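Long-range contacts in endoglucanase (Thermotoga maritima, PDB 2FVG), which probably acts as an aminopeptidase of the M42 peptidase family and binds two divalent metal cations per subunit: residues 31-36 and 45-50; 50-55 and 186-191. All coordinates share one frame; numbering follows the deposited sequence.

In the fold
Both interactions lie at one edge of the fold, away from the predicted metal-binding residues, and both are partly buried. They share Arg50, and their centres are about 9 Å apart. Interaction 1 pairs the two strands of the hairpin 34-37 and 43-47 at its open end. Interaction 2 joins the chain that follows it to the start of strand 187-194. Strand 43-47 also pairs with strand 187-194, so the two contacts belong to one mixed sheet. Their chemistry differs. Residues 31-36 and 45-50 meet in antiparallel pairing with a beta bulge, and a lysine, an aspartate and two waters lie on the outer side. Residues 50-55 and 186-191 meet in short parallel pairing, with a buried tyrosine and a buried aspartate held against a turning chain.

Interaction 1. Residues 31-36 and 45-50; sequences LVDNLY and ALKRGR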
# COMPACT_ATOMS: atom_id res chain seq x y z
N LEU A 31 16.50 8.13 -10.09
CA LEU A 31 17.10 7.29 -9.06
C LEU A 31 17.33 5.85 -9.52
O LEU A 31 18.06 5.10 -8.88
CB LEU A 31 16.22 7.29 -7.81
CG LEU A 31 16.08 8.64 -7.08
CD1 LEU A 31 15.04 8.52 -5.99
CD2 LEU A 31 17.42 9.13 -6.53
N VAL A 32 16.68 5.48 -10.61
CA VAL A 32 16.72 4.12 -11.14
C VAL A 32 17.43 4.05 -12.50
O VAL A 32 17.68 5.08 -13.14
CB VAL A 32 15.29 3.51 -11.19
CG1 VAL A 32 14.70 3.43 -9.80
CG2 VAL A 32 14.37 4.33 -12.09
N ASP A 33 17.77 2.84 -12.93
CA ASP A 33 18.48 2.63 -14.19
C ASP A 33 17.48 2.49 -15.32
O ASP A 33 17.73 2.91 -16.45
CB ASP A 33 19.39 1.41 -14.12
CG ASP A 33 20.44 1.53 -13.02
OD1 ASP A 33 21.17 2.55 -12.96
OD2 ASP A 33 20.56 0.59 -12.22
N ASN A 34 16.33 1.90 -15.01
CA ASN A 34 15.27 1.76 -15.97
C ASN A 34 13.95 1.86 -15.23
O ASN A 34 13.85 1.46 -14.08
CB ASN A 34 15.40 0.43 -16.72
CG ASN A 34 14.41 0.31 -17.87
OD1 ASN A 34 14.16 1.28 -18.61
ND2 ASN A 34 13.85 -0.88 -18.04
N LEU A 35 12.95 2.42 -15.90
CA LEU A 35 11.64 2.59 -15.31
C LEU A 35 10.57 2.53 -16.39
O LEU A 35 10.63 3.31 -17.34
CB LEU A 35 11.56 3.95 -14.62
CG LEU A 35 10.25 4.29 -13.92
CD1 LEU A 35 10.06 3.42 -12.69
CD2 LEU A 35 10.25 5.73 -13.52
N TYR A 36 9.61 1.63 -16.24
CA TYR A 36 8.52 1.57 -17.21
C TYR A 36 7.23 1.08 -16.58
O TYR A 36 7.25 0.50 -15.50
CB TYR A 36 8.90 0.68 -18.41
CG TYR A 36 9.03 -0.78 -18.07
CD1 TYR A 36 10.23 -1.30 -17.59
CD2 TYR A 36 7.95 -1.66 -18.23
CE1 TYR A 36 10.36 -2.64 -17.27
CE2 TYR A 36 8.07 -3.00 -17.91
CZ TYR A 36 9.28 -3.49 -17.44
OH TYR A 36 9.39 -4.82 -17.12
N ALA A 45 10.60 -0.48 -11.66
CA ALA A 45 11.82 0.29 -11.59
C ALA A 45 12.94 -0.68 -11.41
O ALA A 45 12.80 -1.61 -10.62
CB ALA A 45 11.76 1.25 -10.42
N LEU A 46 14.03 -0.50 -12.15
CA LEU A 46 15.20 -1.38 -12.03
C LEU A 46 16.42 -0.67 -11.48
O LEU A 46 16.80 0.41 -11.94
CB LEU A 46 15.57 -1.97 -13.40
CG LEU A 46 16.89 -2.71 -13.61
CD1 LEU A 46 17.03 -3.89 -12.65
CD2 LEU A 46 17.02 -3.20 -15.05
N LYS A 47 17.04 -1.28 -10.49
CA LYS A 47 18.28 -0.78 -9.97
C LYS A 47 19.25 -1.94 -10.19
O LYS A 47 19.18 -2.94 -9.48
CB LYS A 47 18.15 -0.41 -8.50
CG LYS A 47 19.34 0.33 -7.96
CD LYS A 47 19.33 1.77 -8.41
CE LYS A 47 20.60 2.46 -7.96
NZ LYS A 47 20.54 3.87 -8.41
N ARG A 48 20.12 -1.84 -11.19
CA ARG A 48 21.07 -2.89 -11.49
C ARG A 48 22.04 -3.07 -10.32
O ARG A 48 22.37 -2.12 -9.61
CB ARG A 48 21.80 -2.65 -12.82
CG ARG A 48 20.85 -2.63 -14.02
CD ARG A 48 21.52 -2.59 -15.40
NE ARG A 48 20.49 -2.82 -16.42
CZ ARG A 48 19.81 -1.87 -17.07
NH1 ARG A 48 20.08 -0.58 -16.89
NH2 ARG A 48 18.87 -2.22 -17.94
N GLY A 49 22.49 -4.30 -10.13
CA GLY A 49 23.37 -4.59 -9.01
C GLY A 49 24.76 -4.90 -9.48
O GLY A 49 25.08 -4.70 -10.66
N ARG A 50 25.60 -5.36 -8.56
CA ARG A 50 26.96 -5.75 -8.93
C ARG A 50 26.88 -6.98 -9.81
O ARG A 50 27.65 -7.11 -10.76
CB ARG A 50 27.82 -6.03 -7.69
CG ARG A 50 28.13 -4.79 -6.86
CD ARG A 50 28.95 -5.08 -5.58
NE ARG A 50 28.19 -5.72 -4.49
CZ ARG A 50 27.33 -5.08 -3.68
NH1 ARG A 50 27.09 -3.78 -3.85
NH2 ARG A 50 26.70 -5.73 -2.71
O HOH W 1 20.91 4.16 -10.93
O HOH W 2 22.51 0.64 -10.41
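Ala45 packs against Leu35 and Val32 in the tight part of this hairpin. Its CB lies 3.6 Å from Leu35 CD1, and it is 3.7 Å from Val32 CG1. Leu35 and Ala45 form a non-hydrogen-bonded antiparallel pair. Next to it, Asn34 and Leu46 form a hydrogen-bonded pair, in which Leu46 N donates to Asn34 O over 2.8 Å. Leu46 O takes a bond from Asp33 N (2.8 Å) and a weak one from Asn34 N. Two residues thus face one, which is a classic beta bulge.

The looser, hydrated side begins at Asp33, whose side chain reaches the loop after the strand. CG is anti to the carbonyl carbon (chi1 -59°), and OD2 accepts from Arg48 N at 2.7 Å. This bond runs nearly straight on from the carboxylate C-O. The Arg48 guanidinium rests one face, near its rim, on Leu46 CD2, while its NH1 comes beside Asp33 CB. Lys47 bends at its CB-CG bond (chi2 76°) and brings NZ to Leu31 O, 2.8 Å away and tilted from the carbonyl plane. One water links this NZ to Asp33 OD1. A second bridges Asp33 OD2 and Arg48 O. A methionine at Lys47 would probably leave Leu31 O without this donor and the first water without its link to the strand.

Helix 18-28 covers the Leu35 and Ala45 face through Ile28. Leu46 and Lys47 touch Tyr190 and Phe191 of strand 187-194, which pairs with the far edge of strand 43-47.

Interaction 2. Residues 50-55 and 186-191; sequences RDSSKK and AYDTYF
Ala186 opens the contact at Arg50, whose guanidinium has Ala186 CA over one face, near its rim. The Arg50 chain bends at CG-CD (chi3 -75°), and NH2 goes on to Glu331 O. Ala186 O accepts from Asp51 N at 3.0 Å. Tyr187 is the parallel bridge partner of Asp51. Tyr187 CE1 sits 3.5 Å from Asp51 CG, the two side chains running side by side, with ring and carboxylate planes 45° apart. Lys54 CB also touches the ring, at CD1. The phenol OH bonds to Glu337. Asp51 OD1 is gripped twice, by Ser53 N at 2.7 Å and by Ser53 OG, which fixes the carboxylate beside the ring. Asp188 N gives a weak bond to Asp51 O. Its buried carboxylate takes a short bond from Ser52 OG, 2.5 Å from OD1, on the syn side but tilted out of the carboxylate plane, and Gly49 N donates to the same oxygen. Tyr190 ends the contact, with Lys55 CG in the ring plane at CE1, 3.8 Å off. Lys55 NZ reaches Leu211 O. Asp51 OD1 accepting from Ser53 N, two residues on, makes an Asx turn. It lies where the chain leaves the hairpin for strand 55-61, the parallel neighbour of strand 187-194 in the mixed sheet of this M42 fold.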
# COMPACT_ATOMS: atom_id res chain seq x y z
N ARG A 50 25.60 -5.36 -8.56
CA ARG A 50 26.96 -5.75 -8.93
C ARG A 50 26.88 -6.98 -9.81
O ARG A 50 27.65 -7.11 -10.76
CB ARG A 50 27.82 -6.03 -7.69
CG ARG A 50 28.13 -4.79 -6.86
CD ARG A 50 28.95 -5.08 -5.58
NE ARG A 50 28.19 -5.72 -4.49
CZ ARG A 50 27.33 -5.08 -3.68
NH1 ARG A 50 27.09 -3.78 -3.85
NH2 ARG A 50 26.70 -5.73 -2.71
N ASP A 51 25.91 -7.85 -9.53
CA ASP A 51 25.75 -9.12 -10.22
C ASP A 51 24.37 -9.23 -10.90
O ASP A 51 23.34 -9.26 -10.23
CB ASP A 51 25.98 -10.22 -9.19
CG ASP A 51 25.97 -11.61 -9.79
OD1 ASP A 51 25.28 -11.85 -10.81
OD2 ASP A 51 26.63 -12.48 -9.18
N SER A 52 24.37 -9.27 -12.23
CA SER A 52 23.12 -9.37 -12.99
C SER A 52 22.69 -10.80 -13.32
O SER A 52 21.79 -10.99 -14.14
CB SER A 52 23.24 -8.58 -14.29
OG SER A 52 23.06 -7.21 -14.04
N SER A 53 23.31 -11.79 -12.70
CA SER A 53 22.97 -13.19 -13.01
C SER A 53 21.70 -13.66 -12.33
O SER A 53 21.13 -14.70 -12.71
CB SER A 53 24.10 -14.13 -12.61
OG SER A 53 24.24 -14.15 -11.21
N LYS A 54 21.30 -12.91 -11.29
CA LYS A 54 20.08 -13.16 -10.52
C LYS A 54 19.35 -11.84 -10.31
O LYS A 54 19.94 -10.75 -10.39
CB LYS A 54 20.41 -13.83 -9.19
CG LYS A 54 21.12 -15.18 -9.35
CD LYS A 54 21.83 -15.64 -8.09
CE LYS A 54 22.57 -16.94 -8.34
NZ LYS A 54 23.39 -17.36 -7.16
N LYS A 55 18.05 -11.93 -10.07
CA LYS A 55 17.23 -10.75 -9.90
C LYS A 55 16.43 -10.83 -8.60
O LYS A 55 15.89 -11.89 -8.26
CB LYS A 55 16.30 -10.64 -11.09
CG LYS A 55 17.03 -10.31 -12.39
CD LYS A 55 16.27 -10.73 -13.62
CE LYS A 55 16.33 -12.26 -13.76
NZ LYS A 55 15.63 -12.67 -15.00
N ALA A 186 23.15 -5.83 -4.44
CA ALA A 186 24.08 -6.90 -4.74
C ALA A 186 23.73 -7.53 -6.09
O ALA A 186 24.62 -7.86 -6.86
CB ALA A 186 24.09 -7.94 -3.64
N TYR A 187 22.42 -7.66 -6.36
CA TYR A 187 21.87 -8.25 -7.58
C TYR A 187 20.85 -7.31 -8.21
O TYR A 187 20.26 -6.47 -7.53
CB TYR A 187 21.15 -9.60 -7.27
CG TYR A 187 22.08 -10.63 -6.74
CD1 TYR A 187 22.87 -11.37 -7.61
CD2 TYR A 187 22.23 -10.83 -5.37
CE1 TYR A 187 23.79 -12.31 -7.13
CE2 TYR A 187 23.15 -11.76 -4.87
CZ TYR A 187 23.92 -12.50 -5.77
OH TYR A 187 24.84 -13.42 -5.32
N ASP A 188 20.62 -7.48 -9.51
CA ASP A 188 19.64 -6.67 -10.20
C ASP A 188 18.39 -6.67 -9.36
O ASP A 188 17.84 -7.72 -9.08
CB ASP A 188 19.34 -7.21 -11.59
CG ASP A 188 20.40 -6.85 -12.61
OD1 ASP A 188 21.48 -6.30 -12.26
OD2 ASP A 188 20.14 -7.14 -13.80
N THR A 189 17.94 -5.48 -8.95
CA THR A 189 16.78 -5.41 -8.08
C THR A 189 15.68 -4.61 -8.72
O THR A 189 15.89 -3.48 -9.10
CB THR A 189 17.17 -4.80 -6.70
OG1 THR A 189 18.14 -5.64 -6.08
CG2 THR A 189 15.94 -4.70 -5.78
N TYR A 190 14.52 -5.23 -8.88
CA TYR A 190 13.35 -4.54 -9.42
C TYR A 190 12.44 -4.07 -8.28
O TYR A 190 12.06 -4.87 -7.43
CB TYR A 190 12.56 -5.46 -10.34
CG TYR A 190 13.31 -5.84 -11.60
CD1 TYR A 190 14.19 -6.91 -11.62
CD2 TYR A 190 13.11 -5.12 -12.78
CE1 TYR A 190 14.88 -7.25 -12.79
CE2 TYR A 190 13.78 -5.46 -13.94
CZ TYR A 190 14.67 -6.51 -13.94
OH TYR A 190 15.35 -6.83 -15.11
N PHE A 191 12.17 -2.78 -8.24
CA PHE A 191 11.23 -2.22 -7.28
C PHE A 191 9.92 -2.11 -8.04
O PHE A 191 9.82 -1.37 -9.02
CB PHE A 191 11.72 -0.87 -6.76
CG PHE A 191 12.95 -0.98 -5.92
CD1 PHE A 191 14.20 -1.03 -6.50
CD2 PHE A 191 12.85 -1.09 -4.53
CE1 PHE A 191 15.35 -1.15 -5.71
CE2 PHE A 191 13.98 -1.19 -3.73
CZ PHE A 191 15.23 -1.22 -4.32